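Long-range contacts in cruciferin (Brassica napus, PDB 3KGL), which probably serves as a seed storage protein, an 11S globulin that holds a nutrient reserve in rapeseed: residues Y56-K65 with A156-W164; L318-L326 with F400-I408. All blocks are in the same frame, centred on the assembly; numbering follows the deposited sequence.

Contact 1 and contact 2 lie in different cupin domains of the chain, with centres about 18 Å apart. In each, chain leaving one sheet of a cupin barrel pairs with a distant part of the same domain. Contact 1 is core: every touching residue is buried, and a second subunit packs over part of it. Contact 2 is mostly buried too, but parts of its helix and loop are partly exposed or at the surface, where a third subunit approaches. Contact 1 rests on backbone pairing at both ends, a turn and a water. Contact 2 has one strand pair, then apolar side-chain atoms against carbonyls. The two meet where Leu-321 of helix 318-321 packs on Ala-64 and Ala-156.

Contact 1. Residues Y56-K65 with A156-W164; sequences YLPSFFSTAK and ATHPGVAQW
In the first cupin barrel, Ser-59 and Gln-163 pair across antiparallel strands 54-61 and 162-166. Ser-59 N donates to Gln-163 O at 3.2 Å, and Gln-163 N to Ser-59 O at 3.1 Å. Both chains pass between the barrel's two sheets, and they pair again at Lys-65 and Thr-157. There Thr-157 N bonds Lys-65 O at 2.9 Å, and Lys-65 N bonds Thr-157 O. Lys-65 CB lies 3.5 Å from Thr-157 CG2. Lys-65 CG stands opposite its backbone N (chi1 -154°), and the chain bends to bring CE near Gln-163 OE1. Phe-60 stacks on Trp-340 of a second subunit. Between the pairs, a type II turn runs from His-158 to Val-161. Gly-160 N donates to Phe-61 O at 3.1 Å. Pro-159 lays CG against the backbone of Thr-63, 3.8 Å from its C. Replacing Pro-159 by alanine removes CG and CD, which is likely to open a gap beside Thr-63 and Ala-64 and let the turn flex more. Water 1 accepts from Phe-61 N at 2.7 Å and lies 2.8 Å from Val-161 O. Direct backbone bonds join the chains at both ends and at the turn, and the water links Phe-61 N to the turn.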
loop_
_atom_site.group_PDB
_atom_site.type_symbol
_atom_site.label_atom_id
_atom_site.label_comp_id
_atom_site.label_asym_id
_atom_site.label_seq_id
_atom_site.Cartn_x
_atom_site.Cartn_y
_atom_site.Cartn_z
ATOM N N TYR A 56 21.071 12.312 22.564
ATOM C CA TYR A 56 20.240 11.185 22.146
ATOM C C TYR A 56 20.967 10.439 21.022
ATOM O O TYR A 56 21.188 10.998 19.954
ATOM C CB TYR A 56 18.866 11.659 21.672
ATOM C CG TYR A 56 18.031 10.545 21.084
ATOM C CD1 TYR A 56 17.086 9.880 21.850
ATOM C CD2 TYR A 56 18.202 10.142 19.766
ATOM C CE1 TYR A 56 16.331 8.849 21.319
ATOM C CE2 TYR A 56 17.450 9.111 19.229
ATOM C CZ TYR A 56 16.514 8.471 20.007
ATOM O OH TYR A 56 15.762 7.447 19.475
ATOM N N LEU A 57 21.330 9.180 21.271
ATOM C CA LEU A 57 22.273 8.449 20.424
ATOM C C LEU A 57 21.609 7.908 19.175
ATOM O O LEU A 57 20.429 7.569 19.199
ATOM C CB LEU A 57 22.930 7.325 21.222
ATOM C CG LEU A 57 23.892 7.780 22.327
ATOM C CD1 LEU A 57 24.276 6.643 23.238
ATOM C CD2 LEU A 57 25.132 8.374 21.712
ATOM N N PRO A 58 22.377 7.821 18.077
ATOM C CA PRO A 58 21.926 7.465 16.728
ATOM C C PRO A 58 21.006 6.246 16.689
ATOM O O PRO A 58 21.376 5.143 17.113
ATOM C CB PRO A 58 23.231 7.148 15.996
ATOM C CG PRO A 58 24.226 7.937 16.669
ATOM C CD PRO A 58 23.837 7.984 18.125
ATOM N N SER A 59 19.808 6.467 16.156
ATOM C CA SER A 59 18.828 5.411 15.948
ATOM C C SER A 59 18.216 5.560 14.561
ATOM O O SER A 59 18.044 6.676 14.055
ATOM C CB SER A 59 17.721 5.480 17.014
ATOM O OG SER A 59 16.803 6.542 16.761
ATOM N N PHE A 60 17.888 4.431 13.946
ATOM C CA PHE A 60 17.101 4.461 12.721
ATOM C C PHE A 60 15.826 3.625 12.844
ATOM O O PHE A 60 15.748 2.678 13.636
ATOM C CB PHE A 60 17.935 4.077 11.482
ATOM C CG PHE A 60 18.305 2.607 11.400
ATOM C CD1 PHE A 60 17.381 1.664 10.998
ATOM C CD2 PHE A 60 19.592 2.185 11.677
ATOM C CE1 PHE A 60 17.725 0.333 10.905
ATOM C CE2 PHE A 60 19.940 0.854 11.583
ATOM C CZ PHE A 60 19.009 -0.070 11.201
ATOM N N PHE A 61 14.830 3.990 12.046
ATOM C CA PHE A 61 13.507 3.400 12.148
ATOM C C PHE A 61 13.092 2.669 10.886
ATOM O O PHE A 61 13.699 2.850 9.832
ATOM C CB PHE A 61 12.491 4.487 12.486
ATOM C CG PHE A 61 12.718 5.103 13.823
ATOM C CD1 PHE A 61 12.009 4.664 14.930
ATOM C CD2 PHE A 61 13.676 6.094 13.985
ATOM C CE1 PHE A 61 12.233 5.219 16.178
ATOM C CE2 PHE A 61 13.910 6.654 15.227
ATOM C CZ PHE A 61 13.184 6.216 16.332
ATOM N N SER A 62 12.055 1.842 11.013
ATOM C CA SER A 62 11.543 1.034 9.908
ATOM C C SER A 62 10.360 1.719 9.210
ATOM O O SER A 62 9.783 1.187 8.260
ATOM C CB SER A 62 11.139 -0.354 10.415
ATOM O OG SER A 62 10.113 -0.269 11.401
ATOM N N THR A 63 10.009 2.905 9.695
ATOM C CA THR A 63 8.895 3.660 9.154
ATOM C C THR A 63 9.306 5.102 8.958
ATOM O O THR A 63 10.322 5.546 9.489
ATOM C CB THR A 63 7.744 3.699 10.139
ATOM O OG1 THR A 63 8.133 4.493 11.269
ATOM C CG2 THR A 63 7.383 2.299 10.589
ATOM N N ALA A 64 8.502 5.839 8.206
ATOM C CA ALA A 64 8.710 7.270 8.069
ATOM C C ALA A 64 8.649 7.961 9.438
ATOM O O ALA A 64 8.007 7.489 10.367
ATOM C CB ALA A 64 7.676 7.846 7.144
ATOM N N LYS A 65 9.330 9.085 9.553
ATOM C CA LYS A 65 9.421 9.794 10.810
ATOM C C LYS A 65 9.288 11.258 10.476
ATOM O O LYS A 65 9.966 11.766 9.587
ATOM C CB LYS A 65 10.788 9.533 11.456
ATOM C CG LYS A 65 10.819 9.667 12.972
ATOM C CD LYS A 65 12.182 9.282 13.567
ATOM C CE LYS A 65 13.059 10.504 13.842
ATOM N NZ LYS A 65 13.760 10.453 15.179
ATOM N N ALA A 156 12.170 15.742 8.628
ATOM C CA ALA A 156 11.706 14.516 7.966
ATOM C C ALA A 156 12.791 13.445 7.845
ATOM O O ALA A 156 13.969 13.743 7.612
ATOM C CB ALA A 156 11.118 14.818 6.617
ATOM N N THR A 157 12.371 12.194 8.003
ATOM C CA THR A 157 13.291 11.075 8.017
ATOM C C THR A 157 12.755 9.870 7.259
ATOM O O THR A 157 11.688 9.360 7.566
ATOM C CB THR A 157 13.654 10.683 9.456
ATOM O OG1 THR A 157 14.922 11.257 9.787
ATOM C CG2 THR A 157 13.741 9.171 9.609
ATOM N N HIS A 158 13.512 9.436 6.257
ATOM C CA HIS A 158 13.199 8.248 5.472
ATOM C C HIS A 158 13.427 6.998 6.306
ATOM O O HIS A 158 14.343 6.968 7.112
ATOM C CB HIS A 158 14.129 8.203 4.253
ATOM C CG HIS A 158 13.418 8.268 2.937
ATOM N ND1 HIS A 158 12.931 9.445 2.409
ATOM C CD2 HIS A 158 13.123 7.300 2.034
ATOM C CE1 HIS A 158 12.359 9.197 1.243
ATOM N NE2 HIS A 158 12.463 7.905 0.991
ATOM N N PRO A 159 12.610 5.953 6.111
ATOM C CA PRO A 159 12.972 4.686 6.759
ATOM C C PRO A 159 14.426 4.362 6.445
ATOM O O PRO A 159 14.811 4.420 5.272
ATOM C CB PRO A 159 12.065 3.658 6.075
ATOM C CG PRO A 159 10.892 4.438 5.591
ATOM C CD PRO A 159 11.373 5.854 5.319
ATOM N N GLY A 160 15.221 4.048 7.464
ATOM C CA GLY A 160 16.602 3.668 7.245
ATOM C C GLY A 160 17.619 4.754 7.522
ATOM O O GLY A 160 18.816 4.475 7.606
ATOM N N VAL A 161 17.155 5.992 7.659
ATOM C CA VAL A 161 18.036 7.108 8.004
ATOM C C VAL A 161 18.292 7.189 9.511
ATOM O O VAL A 161 17.351 7.185 10.303
ATOM C CB VAL A 161 17.433 8.438 7.552
ATOM C CG1 VAL A 161 18.358 9.577 7.919
ATOM C CG2 VAL A 161 17.143 8.421 6.053
ATOM N N ALA A 162 19.557 7.267 9.909
ATOM C CA ALA A 162 19.895 7.375 11.325
ATOM C C ALA A 162 20.009 8.826 11.756
ATOM O O ALA A 162 20.563 9.631 11.025
ATOM C CB ALA A 162 21.187 6.652 11.617
ATOM N N GLN A 163 19.487 9.148 12.943
ATOM C CA GLN A 163 19.563 10.502 13.515
ATOM C C GLN A 163 19.908 10.493 14.992
ATOM O O GLN A 163 19.491 9.600 15.730
ATOM C CB GLN A 163 18.241 11.231 13.376
ATOM C CG GLN A 163 18.107 12.044 12.124
ATOM C CD GLN A 163 16.721 12.624 11.985
ATOM O OE1 GLN A 163 15.870 12.404 12.837
ATOM N NE2 GLN A 163 16.486 13.364 10.906
ATOM N N TRP A 164 20.651 11.511 15.416
ATOM C CA TRP A 164 21.001 11.721 16.821
ATOM C C TRP A 164 20.767 13.193 17.163
ATOM O O TRP A 164 20.964 14.068 16.319
ATOM C CB TRP A 164 22.465 11.344 17.092
ATOM C CG TRP A 164 23.434 12.065 16.197
ATOM C CD1 TRP A 164 23.953 11.607 15.023
ATOM C CD2 TRP A 164 23.976 13.378 16.386
ATOM N NE1 TRP A 164 24.782 12.550 14.472
ATOM C CE2 TRP A 164 24.814 13.646 15.287
ATOM C CE3 TRP A 164 23.835 14.352 17.377
ATOM C CZ2 TRP A 164 25.506 14.839 15.152
ATOM C CZ3 TRP A 164 24.527 15.541 17.241
ATOM C CH2 TRP A 164 25.349 15.773 16.138
HETATM O O HOH W 1 14.830 6.046 10.344
#

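Contact 2. Residues L318-L326 with F400-I408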
loop_
_atom_site.group_PDB
_atom_site.type_symbol
_atom_site.label_atom_id
_atom_site.label_comp_id
_atom_site.label_asym_id
_atom_site.label_seq_id
_atom_site.Cartn_x
_atom_site.Cartn_y
_atom_site.Cartn_z
ATOM N N LEU A 318 8.730 14.698 1.043
ATOM C CA LEU A 318 7.499 14.256 1.700
ATOM C C LEU A 318 6.601 13.376 0.834
ATOM O O LEU A 318 5.865 12.542 1.360
ATOM C CB LEU A 318 6.699 15.451 2.208
ATOM C CG LEU A 318 7.293 16.033 3.480
ATOM C CD1 LEU A 318 6.567 17.294 3.928
ATOM C CD2 LEU A 318 7.282 14.968 4.550
ATOM N N ARG A 319 6.654 13.574 -0.482
ATOM C CA ARG A 319 5.857 12.789 -1.424
ATOM C C ARG A 319 6.224 11.311 -1.329
ATOM O O ARG A 319 5.470 10.439 -1.751
ATOM C CB ARG A 319 6.052 13.296 -2.858
ATOM C CG ARG A 319 5.211 12.562 -3.906
ATOM C CD ARG A 319 3.737 12.422 -3.486
ATOM N NE ARG A 319 3.101 13.711 -3.203
ATOM C CZ ARG A 319 2.328 14.380 -4.056
ATOM N NH1 ARG A 319 2.082 13.886 -5.263
ATOM N NH2 ARG A 319 1.798 15.545 -3.701
ATOM N N PHE A 320 7.389 11.036 -0.759
ATOM C CA PHE A 320 7.818 9.668 -0.570
ATOM C C PHE A 320 7.407 9.187 0.803
ATOM O O PHE A 320 6.910 8.068 0.934
ATOM C CB PHE A 320 9.329 9.545 -0.775
ATOM C CG PHE A 320 9.787 9.979 -2.147
ATOM C CD1 PHE A 320 9.263 9.382 -3.289
ATOM C CD2 PHE A 320 10.734 10.983 -2.298
ATOM C CE1 PHE A 320 9.675 9.776 -4.547
ATOM C CE2 PHE A 320 11.150 11.384 -3.558
ATOM C CZ PHE A 320 10.619 10.778 -4.684
ATOM N N LEU A 321 7.595 10.045 1.810
ATOM C CA LEU A 321 7.194 9.759 3.197
ATOM C C LEU A 321 5.692 9.551 3.409
ATOM O O LEU A 321 5.292 8.883 4.366
ATOM C CB LEU A 321 7.670 10.859 4.144
ATOM C CG LEU A 321 8.971 10.563 4.892
ATOM C CD1 LEU A 321 10.037 10.039 3.956
ATOM C CD2 LEU A 321 9.462 11.797 5.600
ATOM N N ARG A 322 4.869 10.112 2.525
ATOM C CA ARG A 322 3.422 10.048 2.679
ATOM C C ARG A 322 3.008 10.681 4.031
ATOM O O ARG A 322 2.197 10.118 4.777
ATOM C CB ARG A 322 2.920 8.598 2.559
ATOM C CG ARG A 322 2.916 7.991 1.146
ATOM C CD ARG A 322 2.397 6.520 1.152
ATOM N NE ARG A 322 1.125 6.326 1.869
ATOM C CZ ARG A 322 0.542 5.145 2.103
ATOM N NH1 ARG A 322 1.104 4.017 1.684
ATOM N NH2 ARG A 322 -0.613 5.090 2.763
ATOM N N LEU A 323 3.590 11.845 4.335
ATOM C CA LEU A 323 3.330 12.579 5.584
ATOM C C LEU A 323 3.297 14.099 5.368
ATOM O O LEU A 323 3.868 14.621 4.413
ATOM C CB LEU A 323 4.336 12.220 6.688
ATOM C CG LEU A 323 4.214 10.838 7.340
ATOM C CD1 LEU A 323 5.294 10.608 8.360
ATOM C CD2 LEU A 323 2.872 10.707 7.994
ATOM N N SER A 324 2.625 14.792 6.281
ATOM C CA SER A 324 2.187 16.172 6.095
ATOM C C SER A 324 2.116 16.771 7.496
ATOM O O SER A 324 1.871 16.045 8.459
ATOM C CB SER A 324 0.799 16.179 5.409
ATOM O OG SER A 324 0.149 17.438 5.446
ATOM N N ALA A 325 2.351 18.071 7.640
ATOM C CA ALA A 325 2.214 18.680 8.961
ATOM C C ALA A 325 1.478 20.011 8.913
ATOM O O ALA A 325 1.397 20.650 7.859
ATOM C CB ALA A 325 3.575 18.825 9.648
ATOM N N LEU A 326 0.933 20.402 10.068
ATOM C CA LEU A 326 0.190 21.655 10.231
ATOM C C LEU A 326 0.432 22.270 11.620
ATOM O O LEU A 326 -0.008 21.721 12.626
ATOM C CB LEU A 326 -1.316 21.422 10.011
ATOM C CG LEU A 326 -2.257 22.633 10.050
ATOM C CD1 LEU A 326 -3.648 22.276 9.557
ATOM C CD2 LEU A 326 -2.344 23.225 11.440
ATOM N N PHE A 400 0.012 16.165 12.739
ATOM C CA PHE A 400 0.704 15.327 11.761
ATOM C C PHE A 400 -0.308 14.528 10.948
ATOM O O PHE A 400 -0.951 13.630 11.477
ATOM C CB PHE A 400 1.653 14.343 12.443
ATOM C CG PHE A 400 2.844 14.983 13.085
ATOM C CD1 PHE A 400 3.872 15.499 12.319
ATOM C CD2 PHE A 400 2.952 15.047 14.457
ATOM C CE1 PHE A 400 4.983 16.080 12.912
ATOM C CE2 PHE A 400 4.060 15.624 15.053
ATOM C CZ PHE A 400 5.075 16.141 14.278
ATOM N N LYS A 401 -0.436 14.840 9.663
ATOM C CA LYS A 401 -1.385 14.142 8.791
ATOM C C LYS A 401 -0.723 13.007 7.990
ATOM O O LYS A 401 0.467 13.066 7.700
ATOM C CB LYS A 401 -2.072 15.150 7.871
ATOM C CG LYS A 401 -2.449 16.417 8.608
ATOM C CD LYS A 401 -3.658 17.114 8.009
ATOM C CE LYS A 401 -4.123 18.214 8.929
ATOM N NZ LYS A 401 -5.237 18.994 8.367
ATOM N N THR A 402 -1.485 11.968 7.649
ATOM C CA THR A 402 -0.911 10.811 6.949
ATOM C C THR A 402 -1.121 10.858 5.445
ATOM O O THR A 402 -1.490 9.859 4.827
ATOM C CB THR A 402 -1.455 9.479 7.469
ATOM O OG1 THR A 402 -2.885 9.545 7.534
ATOM C CG2 THR A 402 -0.895 9.198 8.838
ATOM N N ASN A 403 -0.883 12.029 4.874
ATOM C CA ASN A 403 -0.834 12.188 3.440
ATOM C C ASN A 403 0.247 13.201 3.137
ATOM O O ASN A 403 0.330 14.224 3.807
ATOM C CB ASN A 403 -2.187 12.668 2.892
ATOM C CG ASN A 403 -2.376 12.319 1.418
ATOM O OD1 ASN A 403 -1.641 12.796 0.548
ATOM N ND2 ASN A 403 -3.349 11.459 1.137
ATOM N N ALA A 404 1.080 12.921 2.143
ATOM C CA ALA A 404 2.086 13.894 1.729
ATOM C C ALA A 404 1.478 15.289 1.531
ATOM O O ALA A 404 2.065 16.295 1.944
ATOM C CB ALA A 404 2.792 13.427 0.467
ATOM N N ASN A 405 0.308 15.339 0.893
ATOM C CA ASN A 405 -0.460 16.579 0.758
ATOM C C ASN A 405 -1.898 16.442 1.284
ATOM O O ASN A 405 -2.727 15.766 0.677
ATOM C CB ASN A 405 -0.455 17.066 -0.696
ATOM C CG ASN A 405 -1.214 18.381 -0.878
ATOM O OD1 ASN A 405 -2.384 18.496 -0.509
ATOM N ND2 ASN A 405 -0.546 19.374 -1.453
ATOM N N ALA A 406 -2.196 17.089 2.408
ATOM C CA ALA A 406 -3.509 16.936 3.036
ATOM C C ALA A 406 -4.535 17.951 2.542
ATOM O O ALA A 406 -4.236 19.134 2.420
ATOM C CB ALA A 406 -3.386 17.017 4.540
ATOM N N GLN A 407 -5.744 17.478 2.263
ATOM C CA GLN A 407 -6.853 18.355 1.905
ATOM C C GLN A 407 -7.815 18.569 3.085
ATOM O O GLN A 407 -8.521 17.650 3.494
ATOM C CB GLN A 407 -7.627 17.774 0.714
ATOM C CG GLN A 407 -8.507 18.781 -0.039
ATOM C CD GLN A 407 -7.737 19.601 -1.079
ATOM O OE1 GLN A 407 -6.637 19.230 -1.492
ATOM N NE2 GLN A 407 -8.325 20.718 -1.511
ATOM N N ILE A 408 -7.851 19.780 3.627
ATOM C CA ILE A 408 -8.850 20.121 4.636
ATOM C C ILE A 408 -10.150 20.609 3.964
ATOM O O ILE A 408 -10.115 21.364 2.994
ATOM C CB ILE A 408 -8.325 21.207 5.604
ATOM C CG1 ILE A 408 -6.841 21.013 5.878
ATOM C CG2 ILE A 408 -9.080 21.187 6.923
ATOM C CD1 ILE A 408 -6.354 21.737 7.110
#
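Leu-326 meets Ile-408 because its CG stands opposite the backbone N (chi1 -176°), which carries CD1 across to Ile-408 CD1 at 3.7 Å. The two side chains cross at about a right angle. Leu-323 is set differently. Its CG lies beside the backbone N (chi1 -72°), and although its CB points away from the other segment, CD2 bends back. Leu-323 CD2 comes 3.4 Å from Lys-401 O and also rests on Thr-402 CA. Lys-401 runs extended beyond CG, and its side chain crosses that of Leu-326 obliquely, CE and NZ passing near Leu-326 CD1. Lys-401 NZ is hydrogen-bonded to Asn-341 OD1. These groups flank a strand pair of the second cupin barrel. Strands 324-331 and 394-401 are antiparallel neighbours in one of its sheets. Lys-401 N donates to Ser-324 O at 2.9 Å. The return bond, Ser-324 N to Lys-401 O, is weak. Beside it, Ala-325 CB approaches CD1 of the Phe-400 ring at 4.3 Å. The ring also packs against Leu-66 and Phe-68 of the first cupin domain. After helix 318-321, Arg-322 has a positive phi and the chain turns toward strand 324-331. Ala-404 sits at this bend. Its CB meets Leu-318 O and the Arg-319 backbone at CA, and its CA makes a C-H...O contact with Leu-323 O at 3.3 Å. An Asx turn shapes the loop here: Asn-405 N donates to a lone pair of Asn-403 OD1 at 3.2 Å. Asn-403 ND2 is held by Asn-343 O. NE of the poorly ordered Arg-319 comes near Ala-404 CB, and its NH1 makes a salt bridge to Glu-280 of a third subunit.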